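Local coordinates for enoyl-CoA hydratase (Thermus thermophilus, PDB 1WZ8), which probably catalyses the reversible addition of water to the double bond of enoyl-CoA thioesters, as a hexameric member of the crotonase family, at residues A[16-24]-A[196-207]; A[99-107]-A[215-226]. One frame throughout, in Å; residues are numbered along the deposited sequence.

Two consecutive helices of the crotonase fold, 195-207 and 211-226, each fold back on much earlier parts of the chain. In contact 1 the first of them lies beside the hairpin of strands 12-18 and 21-26, at one margin of the six-stranded sheet; in contact 2 the second lies beside the end of helix 83-102 and the loop leading into strand 107-111 of that same sheet. The segments alternate along the chain, in the order 16-24, 99-107, 196-207, 215-226. The contact centres are about 18 Å apart, yet the two meet where Leu206 CD1 packs 3.8 Å from Pro106 CB. Both helices also touch the second subunit, so each joins an earlier part of its own chain to a neighbour in the hexamer.

Contact 1: A[16-24]-A[196-207]; sequences WPRPGVLEI and YEKALEVAERLA
Pro17, Arg18, Val21 and Glu23 meet helix 195-207 where it packs against the β-hairpin at the margin of the crotonase-fold sheet. Strand 21-24 and the helix segment run at 143°, nearer antiparallel than parallel, with 9.0 Å between axes. At one end of the contact, the Tyr196 hydroxyl donates a very short hydrogen bond, 2.5 Å from OH to OE2 of Glu23. It reaches the syn side of that oxygen but stands 29° out of the carboxylate plane, while OE2 lies at the edge of the ring. An alanine in place of Glu23 would probably leave the Tyr196 hydroxyl without this acceptor and its ring freer to turn.

Farther along the helix, apolar side chains meet. Val21 CG1, anti to the backbone N (chi1 -179°), touches Ala203 CB, and its other methyl, CG2, lies 3.8 Å from Ala207 CB. Leu200 divides its methyls: CD1 rests against Pro17 CG, and CD2 sits over one face of the Arg18 guanidinium, 3.6 Å from NH1. The same guanidinium is also held by charge, in a salt bridge of 3.2 Å between Arg18 NE and Glu204 OE2, the two flat groups standing nearly perpendicular.

Around these, Arg61 makes a cation-pi contact with Tyr196, and Arg56 NE binds the carbonyl of Ala207. Local support comes from within segment 16-24: a type II turn from Arg18 to Val21 brings Gly20 alongside Ala207, and Arg18, bent at chi2, folds back on its own chain, placing NH1 2.8 Å from Pro17 O, above the carbonyl plane.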
loop_
_atom_site.group_PDB
_atom_site.type_symbol
_atom_site.label_atom_id
_atom_site.label_comp_id
_atom_site.label_asym_id
_atom_site.label_seq_id
_atom_site.Cartn_x
_atom_site.Cartn_y
_atom_site.Cartn_z
ATOM N N TRP A 16 13.783 36.659 -11.148
ATOM C CA TRP A 16 13.158 36.822 -9.839
ATOM C C TRP A 16 12.102 37.928 -9.942
ATOM O O TRP A 16 12.336 39.061 -9.515
ATOM C CB TRP A 16 14.191 37.227 -8.777
ATOM C CG TRP A 16 15.309 36.245 -8.540
ATOM C CD1 TRP A 16 16.554 36.263 -9.106
ATOM C CD2 TRP A 16 15.293 35.128 -7.644
ATOM N NE1 TRP A 16 17.316 35.229 -8.611
ATOM C CE2 TRP A 16 16.564 34.516 -7.713
ATOM C CE3 TRP A 16 14.326 34.584 -6.787
ATOM C CZ2 TRP A 16 16.895 33.385 -6.956
ATOM C CZ3 TRP A 16 14.657 33.458 -6.033
ATOM C CH2 TRP A 16 15.931 32.873 -6.124
ATOM N N PRO A 17 10.925 37.617 -10.512
ATOM C CA PRO A 17 9.867 38.622 -10.649
ATOM C C PRO A 17 9.408 39.219 -9.320
ATOM O O PRO A 17 8.962 40.365 -9.267
ATOM C CB PRO A 17 8.755 37.856 -11.368
ATOM C CG PRO A 17 8.949 36.454 -10.885
ATOM C CD PRO A 17 10.454 36.296 -10.966
ATOM N N ARG A 18 9.513 38.430 -8.255
ATOM C CA ARG A 18 9.134 38.864 -6.912
ATOM C C ARG A 18 10.118 38.243 -5.933
ATOM O O ARG A 18 10.725 37.213 -6.225
ATOM C CB ARG A 18 7.709 38.406 -6.566
ATOM C CG ARG A 18 6.606 39.112 -7.344
ATOM C CD ARG A 18 6.478 40.576 -6.945
ATOM N NE ARG A 18 5.342 41.221 -7.600
ATOM C CZ ARG A 18 5.301 41.545 -8.887
ATOM N NH1 ARG A 18 6.338 41.291 -9.674
ATOM N NH2 ARG A 18 4.216 42.116 -9.393
ATOM N N PRO A 19 10.287 38.859 -4.754
ATOM C CA PRO A 19 11.216 38.337 -3.747
ATOM C C PRO A 19 10.986 36.860 -3.429
ATOM O O PRO A 19 9.885 36.466 -3.047
ATOM C CB PRO A 19 10.946 39.227 -2.533
ATOM C CG PRO A 19 10.544 40.527 -3.159
ATOM C CD PRO A 19 9.625 40.084 -4.271
ATOM N N GLY A 20 12.029 36.050 -3.599
ATOM C CA GLY A 20 11.928 34.633 -3.297
ATOM C C GLY A 20 11.256 33.778 -4.353
ATOM O O GLY A 20 11.198 32.558 -4.218
ATOM N N VAL A 21 10.743 34.407 -5.405
ATOM C CA VAL A 21 10.075 33.668 -6.466
ATOM C C VAL A 21 10.992 33.463 -7.664
ATOM O O VAL A 21 11.281 34.405 -8.404
ATOM C CB VAL A 21 8.805 34.401 -6.951
ATOM C CG1 VAL A 21 8.119 33.587 -8.040
ATOM C CG2 VAL A 21 7.857 34.635 -5.776
ATOM N N LEU A 22 11.461 32.236 -7.849
ATOM C CA LEU A 22 12.320 31.943 -8.983
ATOM C C LEU A 22 11.421 31.564 -10.144
ATOM O O LEU A 22 10.740 30.537 -10.111
ATOM C CB LEU A 22 13.277 30.794 -8.670
ATOM C CG LEU A 22 14.169 30.394 -9.852
ATOM C CD1 LEU A 22 14.984 31.594 -10.312
ATOM C CD2 LEU A 22 15.079 29.252 -9.451
ATOM N N GLU A 23 11.414 32.404 -11.169
ATOM C CA GLU A 23 10.582 32.152 -12.330
ATOM C C GLU A 23 11.386 31.472 -13.425
ATOM O O GLU A 23 12.431 31.970 -13.837
ATOM C CB GLU A 23 10.014 33.465 -12.860
ATOM C CG GLU A 23 9.133 33.297 -14.074
ATOM C CD GLU A 23 8.779 34.617 -14.706
ATOM O OE1 GLU A 23 9.692 35.292 -15.225
ATOM O OE2 GLU A 23 7.589 34.981 -14.684
ATOM N N ILE A 24 10.897 30.327 -13.885
ATOM C CA ILE A 24 11.561 29.589 -14.949
ATOM C C ILE A 24 10.677 29.645 -16.189
ATOM O O ILE A 24 9.569 29.109 -16.193
ATOM C CB ILE A 24 11.779 28.108 -14.570
ATOM C CG1 ILE A 24 12.606 28.008 -13.285
ATOM C CG2 ILE A 24 12.495 27.384 -15.708
ATOM C CD1 ILE A 24 12.922 26.574 -12.876
ATOM N N TYR A 196 -1.027 34.568 -15.982
ATOM C CA TYR A 196 0.285 34.864 -15.421
ATOM C C TYR A 196 0.183 35.744 -14.174
ATOM O O TYR A 196 0.834 35.482 -13.162
ATOM C CB TYR A 196 1.185 35.549 -16.451
ATOM C CG TYR A 196 2.528 35.930 -15.869
ATOM C CD1 TYR A 196 3.443 34.952 -15.486
ATOM C CD2 TYR A 196 2.862 37.267 -15.651
ATOM C CE1 TYR A 196 4.662 35.296 -14.899
ATOM C CE2 TYR A 196 4.079 37.619 -15.063
ATOM C CZ TYR A 196 4.972 36.629 -14.691
ATOM O OH TYR A 196 6.172 36.971 -14.106
ATOM N N GLU A 197 -0.634 36.790 -14.246
ATOM C CA GLU A 197 -0.810 37.693 -13.113
ATOM C C GLU A 197 -1.234 36.971 -11.835
ATOM O O GLU A 197 -0.669 37.211 -10.763
ATOM C CB GLU A 197 -1.840 38.774 -13.459
ATOM C CG GLU A 197 -2.287 39.619 -12.281
ATOM C CD GLU A 197 -3.248 40.720 -12.692
ATOM O OE1 GLU A 197 -2.821 41.621 -13.445
ATOM O OE2 GLU A 197 -4.425 40.682 -12.271
ATOM N N LYS A 198 -2.233 36.097 -11.943
ATOM C CA LYS A 198 -2.726 35.355 -10.784
ATOM C C LYS A 198 -1.698 34.324 -10.327
ATOM O O LYS A 198 -1.503 34.121 -9.132
ATOM C CB LYS A 198 -4.042 34.647 -11.123
ATOM C CG LYS A 198 -4.659 33.858 -9.970
ATOM C CD LYS A 198 -5.084 34.774 -8.819
ATOM C CE LYS A 198 -5.759 33.994 -7.697
ATOM N NZ LYS A 198 -6.221 34.882 -6.587
ATOM N N ALA A 199 -1.045 33.667 -11.279
ATOM C CA ALA A 199 -0.042 32.670 -10.924
ATOM C C ALA A 199 1.090 33.325 -10.136
ATOM O O ALA A 199 1.576 32.774 -9.148
ATOM C CB ALA A 199 0.505 32.002 -12.180
ATOM N N LEU A 200 1.509 34.507 -10.572
ATOM C CA LEU A 200 2.578 35.226 -9.886
ATOM C C LEU A 200 2.123 35.614 -8.478
ATOM O O LEU A 200 2.889 35.523 -7.518
ATOM C CB LEU A 200 2.968 36.479 -10.684
ATOM C CG LEU A 200 4.072 37.340 -10.064
ATOM C CD1 LEU A 200 5.320 36.493 -9.843
ATOM C CD2 LEU A 200 4.367 38.528 -10.967
ATOM N N GLU A 201 0.869 36.038 -8.358
ATOM C CA GLU A 201 0.311 36.421 -7.064
ATOM C C GLU A 201 0.355 35.225 -6.106
ATOM O O GLU A 201 0.693 35.356 -4.918
ATOM C CB GLU A 201 -1.135 36.886 -7.245
ATOM C CG GLU A 201 -1.826 37.300 -5.952
ATOM C CD GLU A 201 -3.320 37.495 -6.134
ATOM O OE1 GLU A 201 -3.720 38.298 -7.007
ATOM O OE2 GLU A 201 -4.095 36.842 -5.403
ATOM N N VAL A 202 -0.001 34.056 -6.629
ATOM C CA VAL A 202 0.008 32.833 -5.837
ATOM C C VAL A 202 1.439 32.519 -5.410
ATOM O O VAL A 202 1.705 32.229 -4.242
ATOM C CB VAL A 202 -0.562 31.644 -6.653
ATOM C CG1 VAL A 202 -0.408 30.348 -5.868
ATOM C CG2 VAL A 202 -2.035 31.890 -6.966
ATOM N N ALA A 203 2.362 32.586 -6.363
ATOM C CA ALA A 203 3.762 32.299 -6.073
ATOM C C ALA A 203 4.306 33.257 -5.022
ATOM O O ALA A 203 5.008 32.843 -4.100
ATOM C CB ALA A 203 4.593 32.396 -7.346
ATOM N N GLU A 204 3.982 34.539 -5.156
ATOM C CA GLU A 204 4.465 35.519 -4.195
ATOM C C GLU A 204 3.941 35.193 -2.801
ATOM O O GLU A 204 4.700 35.235 -1.830
ATOM C CB GLU A 204 4.041 36.933 -4.601
ATOM C CG GLU A 204 4.614 38.018 -3.700
ATOM C CD GLU A 204 4.408 39.414 -4.255
ATOM O OE1 GLU A 204 4.898 40.378 -3.633
ATOM O OE2 GLU A 204 3.760 39.547 -5.312
ATOM N N ARG A 205 2.652 34.861 -2.707
ATOM C CA ARG A 205 2.037 34.517 -1.425
ATOM C C ARG A 205 2.748 33.331 -0.788
ATOM O O ARG A 205 2.958 33.302 0.425
ATOM C CB ARG A 205 0.551 34.170 -1.593
ATOM C CG ARG A 205 -0.378 35.370 -1.737
ATOM C CD ARG A 205 -1.839 34.922 -1.830
ATOM N NE ARG A 205 -2.312 34.276 -0.605
ATOM C CZ ARG A 205 -3.456 33.607 -0.508
ATOM N NH1 ARG A 205 -4.251 33.490 -1.563
ATOM N NH2 ARG A 205 -3.809 33.052 0.643
ATOM N N LEU A 206 3.101 32.346 -1.606
ATOM C CA LEU A 206 3.804 31.171 -1.111
ATOM C C LEU A 206 5.192 31.564 -0.611
ATOM O O LEU A 206 5.659 31.050 0.402
ATOM C CB LEU A 206 3.927 30.125 -2.216
ATOM C CG LEU A 206 2.611 29.439 -2.598
ATOM C CD1 LEU A 206 2.768 28.723 -3.927
ATOM C CD2 LEU A 206 2.207 28.464 -1.500
ATOM N N ALA A 207 5.845 32.481 -1.322
ATOM C CA ALA A 207 7.176 32.934 -0.927
ATOM C C ALA A 207 7.100 33.706 0.389
ATOM O O ALA A 207 8.094 33.849 1.092
ATOM C CB ALA A 207 7.784 33.816 -2.019
#

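Contact 2: A[99-107]-A[215-226]; sequences GPLNFPRPV and HHTKHALNHWYR
Lys218 reaches across from helix 211-226 with its chain extended beyond CG, and its ammonium group gathers the backbone carbonyls where helix 83-102 gives way to loop. Among the charge-assisted bonds, NZ lies 2.8 Å from Pro100 O, approaching nearly along the C=O axis, and 2.9 Å from Arg105 O, above that carbonyl plane; a weak bond to Phe103 O adds a third. A salt bridge to Asp127 OD2 probably balances the buried charge, and Val107 N, hydrogen-bonded to the same oxygen, helps hold that carboxylate.

Amide and guanidinium groups supply further hydrogen bonds. Asn222 ND2 meets a lone pair of Leu101 O at 2.8 Å, while its OD1 binds Lys166 of the second subunit. Arg226 approaches Asn102 side-on, NE and NH2 both 2.9 Å from OD1, with the amide and guanidinium planes only 9° apart. Its NH1 bonds to His219 O, further fixing the guanidinium's rotation. A water bridges Pro104 O, His215 O and His215 ND1.

Packing includes a CH-pi contact: Pro104 CB stands over the His215 ring, 3.7 Å from its centroid. Farther along, Leu101 CD2 touches Tyr225 CD2 at 3.9 Å.

Beyond the pair, Phe103 and Val107 pack against helix 36-49 and strand 57-62, Tyr225 reaches helix 157-160, and helix 211-226 also meets two neighbouring subunits, Trp224 stacking on Phe228 of the second and His219 meeting Trp91 of the third edge-to-face.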
loop_
_atom_site.group_PDB
_atom_site.type_symbol
_atom_site.label_atom_id
_atom_site.label_comp_id
_atom_site.label_asym_id
_atom_site.label_seq_id
_atom_site.Cartn_x
_atom_site.Cartn_y
_atom_site.Cartn_z
ATOM N N GLY A 99 10.484 15.389 -10.409
ATOM C CA GLY A 99 11.324 16.539 -10.137
ATOM C C GLY A 99 10.569 17.576 -9.333
ATOM O O GLY A 99 10.991 17.952 -8.239
ATOM N N PRO A 100 9.441 18.069 -9.858
ATOM C CA PRO A 100 8.644 19.070 -9.149
ATOM C C PRO A 100 8.105 18.518 -7.823
ATOM O O PRO A 100 8.111 19.210 -6.802
ATOM C CB PRO A 100 7.528 19.380 -10.139
ATOM C CG PRO A 100 8.175 19.136 -11.469
ATOM C CD PRO A 100 8.933 17.865 -11.227
ATOM N N LEU A 101 7.650 17.267 -7.842
ATOM C CA LEU A 101 7.098 16.646 -6.640
ATOM C C LEU A 101 8.100 16.542 -5.509
ATOM O O LEU A 101 7.747 16.732 -4.345
ATOM C CB LEU A 101 6.554 15.244 -6.936
ATOM C CG LEU A 101 5.236 15.088 -7.697
ATOM C CD1 LEU A 101 4.790 13.630 -7.600
ATOM C CD2 LEU A 101 4.167 15.995 -7.105
ATOM N N ASN A 102 9.348 16.233 -5.843
ATOM C CA ASN A 102 10.365 16.102 -4.814
ATOM C C ASN A 102 11.170 17.369 -4.540
ATOM O O ASN A 102 12.036 17.377 -3.664
ATOM C CB ASN A 102 11.289 14.923 -5.133
ATOM C CG ASN A 102 10.590 13.582 -4.961
ATOM O OD1 ASN A 102 9.880 13.367 -3.980
ATOM N ND2 ASN A 102 10.787 12.678 -5.911
ATOM N N PHE A 103 10.891 18.438 -5.282
ATOM C CA PHE A 103 11.581 19.697 -5.042
ATOM C C PHE A 103 11.010 20.186 -3.712
ATOM O O PHE A 103 9.809 20.100 -3.492
ATOM C CB PHE A 103 11.275 20.705 -6.147
ATOM C CG PHE A 103 12.083 21.960 -6.046
ATOM C CD1 PHE A 103 13.467 21.918 -6.182
ATOM C CD2 PHE A 103 11.472 23.177 -5.768
ATOM C CE1 PHE A 103 14.235 23.072 -6.039
ATOM C CE2 PHE A 103 12.231 24.340 -5.624
ATOM C CZ PHE A 103 13.614 24.287 -5.757
ATOM N N PRO A 104 11.861 20.703 -2.809
ATOM C CA PRO A 104 11.362 21.173 -1.509
ATOM C C PRO A 104 10.427 22.380 -1.459
ATOM O O PRO A 104 9.590 22.474 -0.556
ATOM C CB PRO A 104 12.643 21.404 -0.711
ATOM C CG PRO A 104 13.632 21.787 -1.775
ATOM C CD PRO A 104 13.330 20.801 -2.875
ATOM N N ARG A 105 10.562 23.300 -2.408
ATOM C CA ARG A 105 9.722 24.494 -2.416
ATOM C C ARG A 105 8.473 24.335 -3.282
ATOM O O ARG A 105 8.447 23.537 -4.220
ATOM C CB ARG A 105 10.523 25.704 -2.917
ATOM C CG ARG A 105 11.926 25.795 -2.357
ATOM C CD ARG A 105 11.915 25.721 -0.842
ATOM N NE ARG A 105 13.240 25.421 -0.312
ATOM C CZ ARG A 105 13.472 25.069 0.948
ATOM N NH1 ARG A 105 12.463 24.976 1.806
ATOM N NH2 ARG A 105 14.707 24.794 1.345
ATOM N N PRO A 106 7.413 25.091 -2.961
ATOM C CA PRO A 106 6.169 25.025 -3.729
ATOM C C PRO A 106 6.425 25.464 -5.163
ATOM O O PRO A 106 7.201 26.390 -5.404
ATOM C CB PRO A 106 5.253 26.000 -2.991
ATOM C CG PRO A 106 5.737 25.894 -1.569
ATOM C CD PRO A 106 7.241 25.914 -1.752
ATOM N N VAL A 107 5.774 24.789 -6.104
ATOM C CA VAL A 107 5.916 25.092 -7.523
ATOM C C VAL A 107 4.555 25.487 -8.076
ATOM O O VAL A 107 3.567 24.789 -7.869
ATOM C CB VAL A 107 6.444 23.859 -8.301
ATOM C CG1 VAL A 107 6.528 24.172 -9.798
ATOM C CG2 VAL A 107 7.804 23.450 -7.761
ATOM N N HIS A 215 7.573 23.312 3.141
ATOM C CA HIS A 215 8.347 22.180 2.647
ATOM C C HIS A 215 7.789 20.891 3.250
ATOM O O HIS A 215 7.503 19.928 2.537
ATOM C CB HIS A 215 9.821 22.342 3.035
ATOM C CG HIS A 215 10.657 21.128 2.770
ATOM N ND1 HIS A 215 10.378 20.245 1.750
ATOM C CD2 HIS A 215 11.760 20.647 3.390
ATOM C CE1 HIS A 215 11.274 19.275 1.749
ATOM N NE2 HIS A 215 12.125 19.497 2.735
ATOM N N HIS A 216 7.622 20.883 4.566
ATOM C CA HIS A 216 7.108 19.703 5.250
ATOM C C HIS A 216 5.680 19.329 4.867
ATOM O O HIS A 216 5.357 18.145 4.756
ATOM C CB HIS A 216 7.231 19.896 6.761
ATOM C CG HIS A 216 8.652 19.928 7.234
ATOM N ND1 HIS A 216 8.997 20.129 8.552
ATOM C CD2 HIS A 216 9.814 19.760 6.561
ATOM C CE1 HIS A 216 10.312 20.080 8.671
ATOM N NE2 HIS A 216 10.833 19.858 7.479
ATOM N N THR A 217 4.825 20.328 4.657
ATOM C CA THR A 217 3.444 20.055 4.281
ATOM C C THR A 217 3.401 19.482 2.865
ATOM O O THR A 217 2.680 18.514 2.599
ATOM C CB THR A 217 2.574 21.336 4.351
ATOM O OG1 THR A 217 2.613 21.863 5.683
ATOM C CG2 THR A 217 1.131 21.023 3.997
ATOM N N LYS A 218 4.163 20.086 1.956
ATOM C CA LYS A 218 4.212 19.607 0.582
ATOM C C LYS A 218 4.746 18.185 0.568
ATOM O O LYS A 218 4.178 17.304 -0.073
ATOM C CB LYS A 218 5.119 20.490 -0.287
ATOM C CG LYS A 218 5.506 19.835 -1.615
ATOM C CD LYS A 218 6.286 20.768 -2.525
ATOM C CE LYS A 218 6.716 20.041 -3.795
ATOM N NZ LYS A 218 7.281 20.955 -4.813
ATOM N N HIS A 219 5.839 17.969 1.288
ATOM C CA HIS A 219 6.464 16.655 1.344
ATOM C C HIS A 219 5.511 15.581 1.847
ATOM O O HIS A 219 5.400 14.515 1.249
ATOM C CB HIS A 219 7.700 16.695 2.245
ATOM C CG HIS A 219 8.425 15.389 2.320
ATOM N ND1 HIS A 219 9.161 14.886 1.269
ATOM C CD2 HIS A 219 8.506 14.470 3.310
ATOM C CE1 HIS A 219 9.664 13.713 1.609
ATOM N NE2 HIS A 219 9.281 13.437 2.842
ATOM N N ALA A 220 4.831 15.864 2.954
ATOM C CA ALA A 220 3.900 14.908 3.535
ATOM C C ALA A 220 2.733 14.611 2.597
ATOM O O ALA A 220 2.340 13.456 2.440
ATOM C CB ALA A 220 3.384 15.428 4.873
ATOM N N LEU A 221 2.170 15.645 1.976
ATOM C CA LEU A 221 1.066 15.427 1.048
ATOM C C LEU A 221 1.519 14.605 -0.154
ATOM O O LEU A 221 0.798 13.714 -0.610
ATOM C CB LEU A 221 0.494 16.762 0.551
ATOM C CG LEU A 221 -0.383 17.598 1.490
ATOM C CD1 LEU A 221 -0.640 18.954 0.844
ATOM C CD2 LEU A 221 -1.705 16.889 1.761
ATOM N N ASN A 222 2.716 14.890 -0.661
ATOM C CA ASN A 222 3.206 14.176 -1.833
ATOM C C ASN A 222 3.441 12.684 -1.632
ATOM O O ASN A 222 3.594 11.945 -2.601
ATOM C CB ASN A 222 4.449 14.868 -2.404
ATOM C CG ASN A 222 4.090 16.070 -3.256
ATOM O OD1 ASN A 222 2.924 16.273 -3.591
ATOM N ND2 ASN A 222 5.088 16.863 -3.625
ATOM N N HIS A 223 3.460 12.231 -0.382
ATOM C CA HIS A 223 3.621 10.806 -0.131
ATOM C C HIS A 223 2.389 10.074 -0.669
ATOM O O HIS A 223 2.419 8.856 -0.864
ATOM C CB HIS A 223 3.790 10.514 1.365
ATOM C CG HIS A 223 5.215 10.522 1.825
ATOM N ND1 HIS A 223 6.205 9.801 1.191
ATOM C CD2 HIS A 223 5.811 11.140 2.872
ATOM C CE1 HIS A 223 7.350 9.973 1.830
ATOM N NE2 HIS A 223 7.138 10.780 2.853
ATOM N N TRP A 224 1.296 10.803 -0.890
ATOM C CA TRP A 224 0.110 10.164 -1.444
ATOM C C TRP A 224 0.439 9.731 -2.865
ATOM O O TRP A 224 0.062 8.646 -3.297
ATOM C CB TRP A 224 -1.093 11.109 -1.458
ATOM C CG TRP A 224 -1.802 11.184 -0.143
ATOM C CD1 TRP A 224 -1.432 11.913 0.951
ATOM C CD2 TRP A 224 -2.990 10.476 0.229
ATOM N NE1 TRP A 224 -2.315 11.704 1.980
ATOM C CE2 TRP A 224 -3.281 10.825 1.567
ATOM C CE3 TRP A 224 -3.837 9.578 -0.436
ATOM C CZ2 TRP A 224 -4.384 10.309 2.254
ATOM C CZ3 TRP A 224 -4.941 9.063 0.250
ATOM C CH2 TRP A 224 -5.201 9.432 1.582
ATOM N N TYR A 225 1.149 10.584 -3.594
ATOM C CA TYR A 225 1.536 10.250 -4.955
ATOM C C TYR A 225 2.649 9.198 -4.947
ATOM O O TYR A 225 2.618 8.253 -5.726
ATOM C CB TYR A 225 2.040 11.487 -5.701
ATOM C CG TYR A 225 0.973 12.484 -6.094
ATOM C CD1 TYR A 225 -0.197 12.071 -6.731
ATOM C CD2 TYR A 225 1.164 13.855 -5.888
ATOM C CE1 TYR A 225 -1.147 12.994 -7.162
ATOM C CE2 TYR A 225 0.222 14.784 -6.315
ATOM C CZ TYR A 225 -0.927 14.348 -6.952
ATOM O OH TYR A 225 -1.841 15.264 -7.410
ATOM N N ARG A 226 3.622 9.369 -4.061
ATOM C CA ARG A 226 4.744 8.447 -3.989
ATOM C C ARG A 226 4.311 7.005 -3.745
ATOM O O ARG A 226 4.953 6.077 -4.232
ATOM C CB ARG A 226 5.735 8.885 -2.907
ATOM C CG ARG A 226 6.347 10.263 -3.152
ATOM C CD ARG A 226 7.535 10.523 -2.225
ATOM N NE ARG A 226 8.038 11.889 -2.356
ATOM C CZ ARG A 226 7.709 12.888 -1.543
ATOM N NH1 ARG A 226 6.880 12.676 -0.528
ATOM N NH2 ARG A 226 8.198 14.104 -1.752
HETATM O O HOH W 1 8.431 19.697 -0.117
#